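Local structure of binding domain (Hc) of Paraclostridial Mosquitocidal Protein 1 (Paraclostridium bifermentans, 6HOX) at residues E235-M238 / L239-Y243; P256-Y259 / N260-Y263. The protein forms the receptor-binding part of a botulinum-like neurotoxin of Paraclostridium that targets Anopheles mosquitoes, and serves in host nerve cell targeting. All blocks are in the same frame, centred on the assembly; numbering follows the deposited sequence.

Contact 1. Residues E235-M238 / L239-Y243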
loop_
_atom_site.group_PDB
_atom_site.type_symbol
_atom_site.label_atom_id
_atom_site.label_comp_id
_atom_site.label_asym_id
_atom_site.label_seq_id
_atom_site.Cartn_x
_atom_site.Cartn_y
_atom_site.Cartn_z
ATOM N N GLU A 235 9.339 9.145 -16.941
ATOM C CA GLU A 235 9.908 9.747 -15.751
ATOM C C GLU A 235 9.060 9.409 -14.512
ATOM O O GLU A 235 9.614 9.211 -13.444
ATOM C CB GLU A 235 10.049 11.256 -15.953
ATOM C CG GLU A 235 11.136 11.619 -16.936
ATOM C CD GLU A 235 11.212 13.092 -17.303
ATOM O OE1 GLU A 235 10.148 13.724 -17.459
ATOM O OE2 GLU A 235 12.331 13.596 -17.446
ATOM N N VAL A 236 7.728 9.345 -14.649
ATOM C CA VAL A 236 6.843 9.055 -13.504
ATOM C C VAL A 236 7.062 7.599 -13.059
ATOM O O VAL A 236 7.135 7.309 -11.870
ATOM C CB VAL A 236 5.363 9.342 -13.828
ATOM C CG1 VAL A 236 4.442 8.866 -12.713
ATOM C CG2 VAL A 236 5.119 10.815 -14.135
ATOM N N GLU A 237 7.204 6.683 -14.022
ATOM C CA GLU A 237 7.483 5.275 -13.702
ATOM C C GLU A 237 8.802 5.175 -12.927
ATOM O O GLU A 237 8.903 4.489 -11.909
ATOM C CB GLU A 237 7.524 4.439 -14.982
ATOM C CG GLU A 237 7.546 2.951 -14.733
ATOM C CD GLU A 237 7.378 2.136 -16.000
ATOM O OE1 GLU A 237 8.192 2.322 -16.912
ATOM O OE2 GLU A 237 6.402 1.364 -16.088
ATOM N N MET A 238 9.813 5.893 -13.412
ATOM C CA MET A 238 11.142 5.932 -12.791
ATOM C C MET A 238 11.042 6.494 -11.364
ATOM O O MET A 238 11.680 5.978 -10.450
ATOM C CB MET A 238 12.050 6.794 -13.671
ATOM C CG MET A 238 13.431 7.072 -13.147
ATOM S SD MET A 238 14.353 8.080 -14.380
ATOM C CE MET A 238 14.129 7.128 -15.886
ATOM N N LEU A 239 10.244 7.559 -11.178
ATOM C CA LEU A 239 10.053 8.160 -9.850
ATOM C C LEU A 239 9.436 7.115 -8.902
ATOM O O LEU A 239 9.885 6.926 -7.743
ATOM C CB LEU A 239 9.152 9.390 -9.980
ATOM C CG LEU A 239 8.680 10.008 -8.660
ATOM C CD1 LEU A 239 9.864 10.472 -7.841
ATOM C CD2 LEU A 239 7.734 11.167 -8.909
ATOM N N PHE A 240 8.410 6.411 -9.390
ATOM C CA PHE A 240 7.733 5.414 -8.572
ATOM C C PHE A 240 8.719 4.312 -8.167
ATOM O O PHE A 240 8.781 3.932 -6.983
ATOM C CB PHE A 240 6.514 4.851 -9.295
ATOM C CG PHE A 240 5.865 3.685 -8.590
ATOM C CD1 PHE A 240 5.111 3.886 -7.447
ATOM C CD2 PHE A 240 6.000 2.397 -9.075
ATOM C CE1 PHE A 240 4.510 2.823 -6.793
ATOM C CE2 PHE A 240 5.406 1.328 -8.428
ATOM C CZ PHE A 240 4.646 1.543 -7.296
ATOM N N ASN A 241 9.477 3.810 -9.159
ATOM C CA ASN A 241 10.432 2.724 -8.980
ATOM C C ASN A 241 11.519 3.115 -7.975
ATOM O O ASN A 241 12.053 2.240 -7.269
ATOM C CB ASN A 241 11.052 2.293 -10.309
ATOM C CG ASN A 241 10.071 1.566 -11.195
ATOM O OD1 ASN A 241 9.105 0.975 -10.718
ATOM N ND2 ASN A 241 10.298 1.615 -12.496
ATOM N N SER A 242 11.817 4.417 -7.881
ATOM C CA SER A 242 12.919 4.881 -7.067
ATOM C C SER A 242 12.607 4.696 -5.580
ATOM O O SER A 242 13.511 4.746 -4.756
ATOM C CB SER A 242 13.292 6.310 -7.396
ATOM O OG SER A 242 12.364 7.244 -6.860
ATOM N N TYR A 243 11.334 4.498 -5.235
ATOM C CA TYR A 243 10.930 4.275 -3.848
ATOM C C TYR A 243 11.095 2.808 -3.418
ATOM O O TYR A 243 10.851 2.495 -2.255
ATOM C CB TYR A 243 9.493 4.741 -3.650
ATOM C CG TYR A 243 9.377 6.239 -3.706
ATOM C CD1 TYR A 243 9.941 7.012 -2.708
ATOM C CD2 TYR A 243 8.747 6.884 -4.760
ATOM C CE1 TYR A 243 9.858 8.394 -2.736
ATOM C CE2 TYR A 243 8.649 8.269 -4.791
ATOM C CZ TYR A 243 9.217 9.024 -3.782
ATOM O OH TYR A 243 9.156 10.390 -3.799
#
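E235 O accepts the amide of L239 N at 2.9 Å, and V236 O and E237 O take F240 N and N241 N in the same way, giving three successive i to i+4 bonds of an alpha helix. The next bond, from S242 N to M238 O at 3.0 Å, is weak. Here the serine hydroxyl suits its place: chi1 of 76° turns OG back toward the residue three earlier, where it donates to L239 O at 2.7 Å. On the outer side N241 lies alongside E237, both pointing the same way. With CG beside its own backbone N (chi1 -71°), the amide folds back over the preceding turn, bringing N241 ND2 within 3.8 Å of E237 CG, their flat ends only 19° apart. The long polar chain of E237 and the flexible M238 suit this exposed side. The branched V236 and L239 and the ring of F240, spaced three and four residues apart, face inward instead, onto strand 167-174 and its neighbours. At the start, the carboxylate of E235 pairs with R229 and accepts the amide of N232. This is the pattern of an amphipathic helix lying on a beta sheet, here the concanavalin-like one.

Contact 2. Residues P256-Y259 / N260-Y263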
loop_
_atom_site.group_PDB
_atom_site.type_symbol
_atom_site.label_atom_id
_atom_site.label_comp_id
_atom_site.label_asym_id
_atom_site.label_seq_id
_atom_site.Cartn_x
_atom_site.Cartn_y
_atom_site.Cartn_z
ATOM N N PRO A 256 7.591 -2.003 5.325
ATOM C CA PRO A 256 8.620 -3.042 5.337
ATOM C C PRO A 256 8.160 -4.289 6.110
ATOM O O PRO A 256 7.555 -4.172 7.169
ATOM C CB PRO A 256 9.813 -2.348 5.996
ATOM C CG PRO A 256 9.586 -0.879 5.695
ATOM C CD PRO A 256 8.087 -0.703 5.810
ATOM N N LEU A 257 8.419 -5.472 5.537
ATOM C CA LEU A 257 8.079 -6.737 6.159
ATOM C C LEU A 257 9.061 -6.960 7.319
ATOM O O LEU A 257 10.242 -6.686 7.179
ATOM C CB LEU A 257 8.169 -7.842 5.104
ATOM C CG LEU A 257 7.671 -9.224 5.536
ATOM C CD1 LEU A 257 6.170 -9.207 5.801
ATOM C CD2 LEU A 257 8.004 -10.269 4.481
ATOM N N GLU A 258 8.582 -7.433 8.467
ATOM C CA GLU A 258 9.469 -7.552 9.648
ATOM C C GLU A 258 9.519 -8.978 10.191
ATOM O O GLU A 258 8.562 -9.728 10.074
ATOM C CB GLU A 258 9.008 -6.659 10.796
ATOM C CG GLU A 258 8.968 -5.178 10.449
ATOM C CD GLU A 258 8.507 -4.309 11.609
ATOM O OE1 GLU A 258 8.666 -4.743 12.787
ATOM O OE2 GLU A 258 7.997 -3.199 11.338
ATOM N N TYR A 259 10.631 -9.271 10.872
ATOM C CA TYR A 259 10.807 -10.465 11.661
ATOM C C TYR A 259 10.171 -10.270 13.037
ATOM O O TYR A 259 10.094 -9.160 13.544
ATOM C CB TYR A 259 12.290 -10.794 11.849
ATOM C CG TYR A 259 12.988 -11.272 10.607
ATOM C CD1 TYR A 259 12.646 -12.488 10.050
ATOM C CD2 TYR A 259 13.996 -10.529 9.998
ATOM C CE1 TYR A 259 13.269 -12.962 8.911
ATOM C CE2 TYR A 259 14.622 -10.987 8.845
ATOM C CZ TYR A 259 14.258 -12.213 8.306
ATOM O OH TYR A 259 14.883 -12.732 7.210
ATOM N N ASN A 260 9.721 -11.386 13.615
ATOM C CA ASN A 260 9.263 -11.433 14.991
ATOM C C ASN A 260 8.068 -10.489 15.182
ATOM O O ASN A 260 7.898 -9.920 16.257
ATOM C CB ASN A 260 10.407 -11.104 15.959
ATOM C CG ASN A 260 10.069 -11.417 17.398
ATOM O OD1 ASN A 260 9.441 -12.435 17.672
ATOM N ND2 ASN A 260 10.428 -10.524 18.311
ATOM N N LYS A 261 7.211 -10.387 14.163
ATOM C CA LYS A 261 6.029 -9.549 14.210
ATOM C C LYS A 261 4.801 -10.371 13.813
ATOM O O LYS A 261 4.814 -11.049 12.761
ATOM C CB LYS A 261 6.214 -8.359 13.278
ATOM C CG LYS A 261 4.998 -7.458 13.107
ATOM C CD LYS A 261 5.287 -6.311 12.169
ATOM C CE LYS A 261 4.071 -5.462 11.905
ATOM N NZ LYS A 261 4.457 -4.107 11.465
ATOM N N SER A 262 3.760 -10.318 14.663
ATOM C CA SER A 262 2.534 -11.105 14.455
ATOM C C SER A 262 1.811 -10.639 13.189
ATOM O O SER A 262 1.493 -9.461 13.044
ATOM C CB SER A 262 1.598 -11.055 15.631
ATOM O OG SER A 262 2.021 -11.980 16.605
ATOM N N TYR A 263 1.526 -11.604 12.317
ATOM C CA TYR A 263 0.896 -11.341 11.040
ATOM C C TYR A 263 -0.236 -12.343 10.811
ATOM O O TYR A 263 -0.188 -13.466 11.283
ATOM C CB TYR A 263 1.877 -11.499 9.872
ATOM C CG TYR A 263 2.898 -10.408 9.673
ATOM C CD1 TYR A 263 2.531 -9.073 9.546
ATOM C CD2 TYR A 263 4.238 -10.727 9.529
ATOM C CE1 TYR A 263 3.481 -8.087 9.314
ATOM C CE2 TYR A 263 5.204 -9.748 9.334
ATOM C CZ TYR A 263 4.823 -8.424 9.203
ATOM O OH TYR A 263 5.778 -7.472 9.005
HETATM O O HOH W 1 5.209 -5.005 8.531
HETATM O O HOH W 2 7.119 -11.679 11.558
HETATM O O HOH W 3 6.040 -2.857 13.167
#
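E258 N and the hydroxyl of Y263 meet across the turn, and around them lies the tight part of the contact. The amide approaches in the plane of the ring and donates to Y263 OH at 2.9 Å, with an N-H...O angle of 155°. The hydroxyl in turn donates to water 1 at 2.6 Å from OH, so the phenol oxygen serves as acceptor and donor at once, a double role that suits tyrosine to this place. Beside this bond L257 CD1 reaches Y263 CE2 at 3.7 Å, an apolar branch suited to the buried ring, while E258 O sits at the ring edge, 3.4 Å from CE2.

The other side is looser and wet. E258 and K261, both extended beyond CG, cross at a slant, and their salt bridge is long, 3.7 Å from OE2 to NZ. K261 CG, anti to its backbone N (chi1 174°), lies over one face of the Y263 ring, toward the rim. Water 3 mediates more closely, giving to E258 OE2 and accepting from K261 NZ, 2.6 Å away. Water 1 accepts from the same ammonium and donates to P256 O, while water 2 joins E258 O to K261 N. Sharing OE2 with K327 probably favours the charged carboxylate. N260 makes the bend, its backbone left-handed (phi 61°), which asparagine tolerates well.

The turn leads into strand 263-267 of the trefoil fold and lies against strand 316-320: L257 and Y259 rest on I319, N260 and Y263 make backbone bonds to I319 and V317, and the Y259 hydroxyl reaches D333 and N321.

The two contacts follow one another along the chain, contact 1 closing at Y243 and contact 2 opening at P256 after twelve intervening residues. Their centres are 26 Å apart and their nearest atoms about 9 Å, without touching. They share no strand or helix. Contact 1 belongs to helix 233-241, laid on the strands of the concanavalin-like domain just after strand 218-227, whereas contact 2 is the loop that runs into strand 263-267, at the beginning of the trefoil strands. Together they probably lie at the two ends of the passage from HCN to HCC, each packed on strands of its own half, 167-174 for contact 1 and 316-320 for contact 2.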